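Local coordinates for protein melanophilin (Mus musculus, PDB 2ZET) that links melanosome-bound RAB27A to the motor protein MYO5A in melanosome transport, its zinc-containing Slp homology domain being the part present here, at residues B[46-57]-B[111-120]. Residues are numbered along the deposited sequence; the frame is centred on the assembly and turned at random.
Sequences LKGKIQKESSKR and CDPCHLARVV. With ZN (zinc ion), chain G.
I50 and L46 on helix 46-57 pack against L116, A117 and V120 on helix 112-120. The two helix segments run roughly antiparallel, at 145°, with their axes 9.4 Å apart. I50 reaches over with CD1 to the backbone of A117. The CG1 branch lies anti to the carbonyl carbon (chi1 -63°), and with chi2 extended it carries CD1 to the other helix. There CD1 also meets the A117 methyl, with 3.9 Å from I50 CD1 to A117 CB. The L116 side chain lies roughly perpendicular to that of L46, and they touch methyl to methyl, L46 CD2 to L116 CD2 at 3.8 Å. The L46 and V120 side chains point opposite ways and overlap alongside, with V120 CG2 3.6 Å from L46 CB. The aliphatic parts of K47 and K49 extend this patch, K47 CE against V120 CG1 and K49 CB against L116 CD1.

Toward the zinc site the contact changes character. E53 lies aslant the P113 ring, E53 OE2 nearest P113 CG. The extended chain of R57 brings its guanidinium to the metal-bound sulfur of C111, with C114 SG farther off near its edge. C111 SG lies at the edge of that group, in its plane, 3.1 Å from R57 NH2. C111 and C114, with C88 and C91, form one of the two Cys4 zinc sites in this FYVE-type finger. C111 SG also caps helix 112-124 by accepting from C114 N at 3.5 Å.

Mostly apolar packing thus joins long helix 19-60 to helix 112-124, which follows the last zinc ligands, within the Rab-binding domain. R57 adds a polar approach at the zinc end, where its positive charge probably helps offset the negative charge of the zinc-cysteine cluster.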
ATOM      1  N   LEU B  46      -2.105  -4.033 -18.867  1.00 57.90           N
ATOM      2  CA  LEU B  46      -1.189  -2.943 -19.168  1.00 56.02           C
ATOM      3  C   LEU B  46       0.003  -3.421 -19.960  1.00 50.88           C
ATOM      4  O   LEU B  46       0.433  -2.762 -20.900  1.00 53.38           O
ATOM      5  CB  LEU B  46      -0.692  -2.285 -17.886  1.00 59.14           C
ATOM      6  CG  LEU B  46      -1.739  -1.592 -17.020  1.00 55.66           C
ATOM      7  CD1 LEU B  46      -1.031  -0.910 -15.861  1.00 53.45           C
ATOM      8  CD2 LEU B  46      -2.517  -0.587 -17.851  1.00 51.42           C
ATOM      9  N   LYS B  47       0.560  -4.557 -19.571  1.00 50.86           N
ATOM     10  CA  LYS B  47       1.704  -5.087 -20.286  1.00 50.97           C
ATOM     11  C   LYS B  47       1.239  -5.398 -21.689  1.00 53.00           C
ATOM     12  O   LYS B  47       2.019  -5.368 -22.642  1.00 54.31           O
ATOM     13  CB  LYS B  47       2.244  -6.340 -19.600  1.00 49.14           C
ATOM     14  CG  LYS B  47       2.977  -6.033 -18.308  1.00 56.67           C
ATOM     15  CD  LYS B  47       3.697  -7.241 -17.744  1.00 56.41           C
ATOM     16  CE  LYS B  47       4.591  -6.829 -16.575  1.00 65.14           C
ATOM     17  NZ  LYS B  47       5.455  -7.920 -16.045  1.00 60.25           N
ATOM     18  N   GLY B  48      -0.051  -5.676 -21.818  1.00 52.42           N
ATOM     19  CA  GLY B  48      -0.608  -5.963 -23.124  1.00 54.84           C
ATOM     20  C   GLY B  48      -0.683  -4.691 -23.945  1.00 53.89           C
ATOM     21  O   GLY B  48      -0.397  -4.680 -25.139  1.00 54.46           O
ATOM     22  N   LYS B  49      -1.072  -3.602 -23.305  1.00 51.73           N
ATOM     23  CA  LYS B  49      -1.151  -2.360 -24.020  1.00 49.79           C
ATOM     24  C   LYS B  49       0.224  -1.879 -24.456  1.00 56.01           C
ATOM     25  O   LYS B  49       0.359  -1.324 -25.544  1.00 60.82           O
ATOM     26  CB  LYS B  49      -1.854  -1.315 -23.169  1.00 48.96           C
ATOM     27  CG  LYS B  49      -3.313  -1.650 -22.981  1.00 56.68           C
ATOM     28  CD  LYS B  49      -4.101  -0.549 -22.307  1.00 62.89           C
ATOM     29  CE  LYS B  49      -5.495  -1.062 -21.979  1.00 67.01           C
ATOM     30  NZ  LYS B  49      -6.342  -0.032 -21.325  1.00 76.19           N
ATOM     31  N   ILE B  50       1.254  -2.100 -23.644  1.00 49.54           N
ATOM     32  CA  ILE B  50       2.579  -1.643 -24.043  1.00 54.61           C
ATOM     33  C   ILE B  50       3.132  -2.393 -25.244  1.00 58.97           C
ATOM     34  O   ILE B  50       3.865  -1.813 -26.037  1.00 63.64           O
ATOM     35  CB  ILE B  50       3.616  -1.744 -22.911  1.00 55.82           C
ATOM     36  CG1 ILE B  50       3.214  -0.842 -21.745  1.00 60.30           C
ATOM     37  CG2 ILE B  50       4.999  -1.320 -23.429  1.00 42.25           C
ATOM     38  CD1 ILE B  50       4.131  -0.970 -20.529  1.00 71.95           C
ATOM     39  N   GLN B  51       2.802  -3.674 -25.381  1.00 61.00           N
ATOM     40  CA  GLN B  51       3.297  -4.442 -26.523  1.00 68.98           C
ATOM     41  C   GLN B  51       2.554  -4.031 -27.787  1.00 66.80           C
ATOM     42  O   GLN B  51       3.164  -3.822 -28.828  1.00 70.10           O
ATOM     43  CB  GLN B  51       3.138  -5.948 -26.295  1.00 79.20           C
ATOM     44  CG  GLN B  51       3.958  -6.469 -25.120  1.00101.66           C
ATOM     45  CD  GLN B  51       3.656  -7.927 -24.762  1.00107.37           C
ATOM     46  OE1 GLN B  51       2.533  -8.409 -24.966  1.00106.79           O
ATOM     47  NE2 GLN B  51       4.653  -8.626 -24.200  1.00109.20           N
ATOM     48  N   LYS B  52       1.239  -3.901 -27.697  1.00 62.24           N
ATOM     49  CA  LYS B  52       0.475  -3.502 -28.858  1.00 59.04           C
ATOM     50  C   LYS B  52       0.998  -2.176 -29.378  1.00 62.70           C
ATOM     51  O   LYS B  52       1.466  -2.094 -30.508  1.00 63.04           O
ATOM     52  CB  LYS B  52      -0.999  -3.387 -28.508  1.00 60.95           C
ATOM     53  CG  LYS B  52      -1.910  -3.247 -29.716  1.00 65.45           C
ATOM     54  CD  LYS B  52      -3.286  -3.814 -29.408  1.00 65.49           C
ATOM     55  CE  LYS B  52      -4.214  -3.736 -30.596  1.00 70.26           C
ATOM     56  NZ  LYS B  52      -5.531  -4.342 -30.273  1.00 71.41           N
ATOM     57  N   GLU B  53       0.939  -1.139 -28.549  1.00 70.96           N
ATOM     58  CA  GLU B  53       1.421   0.174 -28.976  1.00 73.08           C
ATOM     59  C   GLU B  53       2.858   0.127 -29.433  1.00 72.84           C
ATOM     60  O   GLU B  53       3.222   0.795 -30.390  1.00 76.92           O
ATOM     61  CB  GLU B  53       1.300   1.216 -27.859  1.00 73.88           C
ATOM     62  CG  GLU B  53      -0.031   1.983 -27.820  1.00 84.46           C
ATOM     63  CD  GLU B  53      -0.206   2.976 -28.964  1.00 86.34           C
ATOM     64  OE1 GLU B  53      -0.676   2.597 -30.063  1.00 84.45           O
ATOM     65  OE2 GLU B  53       0.138   4.152 -28.751  1.00 91.69           O
ATOM     66  N   SER B  54       3.681  -0.662 -28.757  1.00 74.88           N
ATOM     67  CA  SER B  54       5.087  -0.742 -29.126  1.00 70.93           C
ATOM     68  C   SER B  54       5.299  -1.368 -30.493  1.00 65.72           C
ATOM     69  O   SER B  54       6.172  -0.933 -31.235  1.00 69.79           O
ATOM     70  CB  SER B  54       5.866  -1.533 -28.086  1.00 69.46           C
ATOM     71  OG  SER B  54       5.373  -2.856 -28.005  1.00 74.08           O
ATOM     72  N   SER B  55       4.511  -2.381 -30.838  1.00 64.64           N
ATOM     73  CA  SER B  55       4.683  -3.011 -32.143  1.00 69.20           C
ATOM     74  C   SER B  55       4.153  -2.092 -33.243  1.00 65.72           C
ATOM     75  O   SER B  55       4.689  -2.066 -34.348  1.00 63.86           O
ATOM     76  CB  SER B  55       4.010  -4.399 -32.192  1.00 67.03           C
ATOM     77  OG  SER B  55       2.605  -4.325 -32.111  1.00 78.43           O
ATOM     78  N   LYS B  56       3.111  -1.324 -32.943  1.00 64.78           N
ATOM     79  CA  LYS B  56       2.588  -0.390 -33.932  1.00 56.53           C
ATOM     80  C   LYS B  56       3.731   0.526 -34.336  1.00 51.77           C
ATOM     81  O   LYS B  56       3.902   0.829 -35.500  1.00 53.69           O
ATOM     82  CB  LYS B  56       1.445   0.442 -33.360  1.00 50.54           C
ATOM     83  CG  LYS B  56       1.110   1.647 -34.211  1.00 68.06           C
ATOM     84  CD  LYS B  56       0.027   2.527 -33.596  1.00 84.10           C
ATOM     85  CE  LYS B  56      -1.369   1.967 -33.846  1.00 96.78           C
ATOM     86  NZ  LYS B  56      -2.439   2.974 -33.555  1.00100.09           N
ATOM     87  N   ARG B  57       4.521   0.963 -33.364  1.00 57.86           N
ATOM     88  CA  ARG B  57       5.652   1.839 -33.643  1.00 62.07           C
ATOM     89  C   ARG B  57       6.633   1.155 -34.582  1.00 67.37           C
ATOM     90  O   ARG B  57       7.176   1.773 -35.498  1.00 70.41           O
ATOM     91  CB  ARG B  57       6.392   2.214 -32.350  1.00 65.23           C
ATOM     92  CG  ARG B  57       5.671   3.185 -31.427  1.00 70.09           C
ATOM     93  CD  ARG B  57       6.569   3.605 -30.269  1.00 76.01           C
ATOM     94  NE  ARG B  57       5.883   4.502 -29.340  1.00 92.97           N
ATOM     95  CZ  ARG B  57       6.465   5.113 -28.306  1.00102.45           C
ATOM     96  NH1 ARG B  57       7.759   4.924 -28.061  1.00105.44           N
ATOM     97  NH2 ARG B  57       5.755   5.912 -27.512  1.00 94.43           N
ATOM     98  N   CYS B 111       4.211  10.261 -23.173  1.00 52.12           N
ATOM     99  CA  CYS B 111       3.206   9.723 -24.095  1.00 56.32           C
ATOM    100  C   CYS B 111       2.450   8.584 -23.420  1.00 60.38           C
ATOM    101  O   CYS B 111       3.045   7.820 -22.659  1.00 64.59           O
ATOM    102  CB  CYS B 111       3.865   9.237 -25.391  1.00 43.86           C
ATOM    103  SG  CYS B 111       5.106   7.950 -25.230  1.00 42.91           S
ATOM    104  N   ASP B 112       1.147   8.469 -23.684  1.00 62.43           N
ATOM    105  CA  ASP B 112       0.339   7.420 -23.052  1.00 70.93           C
ATOM    106  C   ASP B 112       1.008   6.052 -22.936  1.00 65.60           C
ATOM    107  O   ASP B 112       0.722   5.292 -22.016  1.00 66.96           O
ATOM    108  CB  ASP B 112      -1.030   7.294 -23.729  1.00 80.47           C
ATOM    109  CG  ASP B 112      -2.134   7.978 -22.917  1.00 93.30           C
ATOM    110  OD1 ASP B 112      -2.247   7.654 -21.715  1.00101.05           O
ATOM    111  OD2 ASP B 112      -2.881   8.833 -23.454  1.00 97.10           O
ATOM    112  N   PRO B 113       1.882   5.703 -23.884  1.00 62.63           N
ATOM    113  CA  PRO B 113       2.530   4.404 -23.744  1.00 55.91           C
ATOM    114  C   PRO B 113       3.607   4.500 -22.668  1.00 54.04           C
ATOM    115  O   PRO B 113       3.595   3.743 -21.706  1.00 48.65           O
ATOM    116  CB  PRO B 113       3.115   4.168 -25.125  1.00 50.98           C
ATOM    117  CG  PRO B 113       2.114   4.797 -25.997  1.00 66.56           C
ATOM    118  CD  PRO B 113       1.866   6.108 -25.298  1.00 60.17           C
ATOM    119  N   CYS B 114       4.527   5.447 -22.831  1.00 60.17           N
ATOM    120  CA  CYS B 114       5.610   5.639 -21.866  1.00 63.29           C
ATOM    121  C   CYS B 114       5.088   5.778 -20.438  1.00 66.17           C
ATOM    122  O   CYS B 114       5.772   5.398 -19.484  1.00 63.53           O
ATOM    123  CB  CYS B 114       6.450   6.868 -22.234  1.00 62.59           C
ATOM    124  SG  CYS B 114       7.627   6.638 -23.621  1.00 67.42           S
ATOM    125  N   HIS B 115       3.879   6.322 -20.297  1.00 61.87           N
ATOM    126  CA  HIS B 115       3.259   6.487 -18.990  1.00 58.46           C
ATOM    127  C   HIS B 115       2.917   5.125 -18.405  1.00 57.04           C
ATOM    128  O   HIS B 115       3.263   4.836 -17.270  1.00 61.16           O
ATOM    129  CB  HIS B 115       1.994   7.336 -19.095  1.00 61.24           C
ATOM    130  CG  HIS B 115       1.204   7.412 -17.822  1.00 65.76           C
ATOM    131  ND1 HIS B 115       0.021   6.726 -17.637  1.00 66.44           N
ATOM    132  CD2 HIS B 115       1.420   8.105 -16.679  1.00 57.09           C
ATOM    133  CE1 HIS B 115      -0.459   6.996 -16.437  1.00 63.32           C
ATOM    134  NE2 HIS B 115       0.371   7.830 -15.835  1.00 67.90           N
ATOM    135  N   LEU B 116       2.232   4.287 -19.174  1.00 60.19           N
ATOM    136  CA  LEU B 116       1.881   2.948 -18.693  1.00 60.81           C
ATOM    137  C   LEU B 116       3.177   2.189 -18.422  1.00 59.79           C
ATOM    138  O   LEU B 116       3.312   1.490 -17.424  1.00 59.79           O
ATOM    139  CB  LEU B 116       1.059   2.182 -19.744  1.00 58.53           C
ATOM    140  CG  LEU B 116      -0.328   2.711 -20.132  1.00 61.26           C
ATOM    141  CD1 LEU B 116      -0.986   1.747 -21.102  1.00 50.54           C
ATOM    142  CD2 LEU B 116      -1.201   2.873 -18.884  1.00 61.57           C
ATOM    143  N   ALA B 117       4.132   2.345 -19.330  1.00 62.79           N
ATOM    144  CA  ALA B 117       5.421   1.689 -19.220  1.00 60.01           C
ATOM    145  C   ALA B 117       6.001   1.903 -17.839  1.00 60.11           C
ATOM    146  O   ALA B 117       6.647   1.012 -17.290  1.00 62.56           O
ATOM    147  CB  ALA B 117       6.373   2.239 -20.274  1.00 67.03           C
ATOM    148  N   ARG B 118       5.764   3.089 -17.284  1.00 61.03           N
ATOM    149  CA  ARG B 118       6.273   3.437 -15.961  1.00 61.10           C
ATOM    150  C   ARG B 118       5.399   2.963 -14.784  1.00 61.50           C
ATOM    151  O   ARG B 118       5.929   2.536 -13.756  1.00 62.87           O
ATOM    152  CB  ARG B 118       6.502   4.944 -15.886  1.00 60.74           C
ATOM    153  CG  ARG B 118       7.094   5.394 -14.579  1.00 72.17           C
ATOM    154  CD  ARG B 118       7.496   6.852 -14.625  1.00 74.61           C
ATOM    155  NE  ARG B 118       7.739   7.358 -13.280  1.00 87.65           N
ATOM    156  CZ  ARG B 118       8.738   8.176 -12.968  1.00 94.50           C
ATOM    157  NH1 ARG B 118       9.582   8.573 -13.916  1.00 93.80           N
ATOM    158  NH2 ARG B 118       8.891   8.595 -11.715  1.00 95.38           N
ATOM    159  N   VAL B 119       4.077   3.043 -14.919  1.00 56.06           N
ATOM    160  CA  VAL B 119       3.183   2.582 -13.865  1.00 53.48           C
ATOM    161  C   VAL B 119       3.481   1.102 -13.640  1.00 55.42           C
ATOM    162  O   VAL B 119       3.493   0.612 -12.506  1.00 53.55           O
ATOM    163  CB  VAL B 119       1.697   2.757 -14.278  1.00 58.51           C
ATOM    164  CG1 VAL B 119       0.763   1.982 -13.344  1.00 62.56           C
ATOM    165  CG2 VAL B 119       1.335   4.226 -14.244  1.00 65.20           C
ATOM    166  N   VAL B 120       3.741   0.397 -14.736  1.00 56.30           N
ATOM    167  CA  VAL B 120       4.050  -1.025 -14.690  1.00 53.49           C
ATOM    168  C   VAL B 120       5.361  -1.342 -13.982  1.00 53.65           C
ATOM    169  O   VAL B 120       5.399  -2.257 -13.171  1.00 52.81           O
ATOM    170  CB  VAL B 120       4.089  -1.625 -16.108  1.00 50.18           C
ATOM    171  CG1 VAL B 120       4.834  -2.946 -16.102  1.00 42.44           C
ATOM    172  CG2 VAL B 120       2.671  -1.838 -16.603  1.00 49.79           C
TER
HETATM  173 ZN    ZN G 301       7.458   8.410 -25.218  1.00 64.24          ZN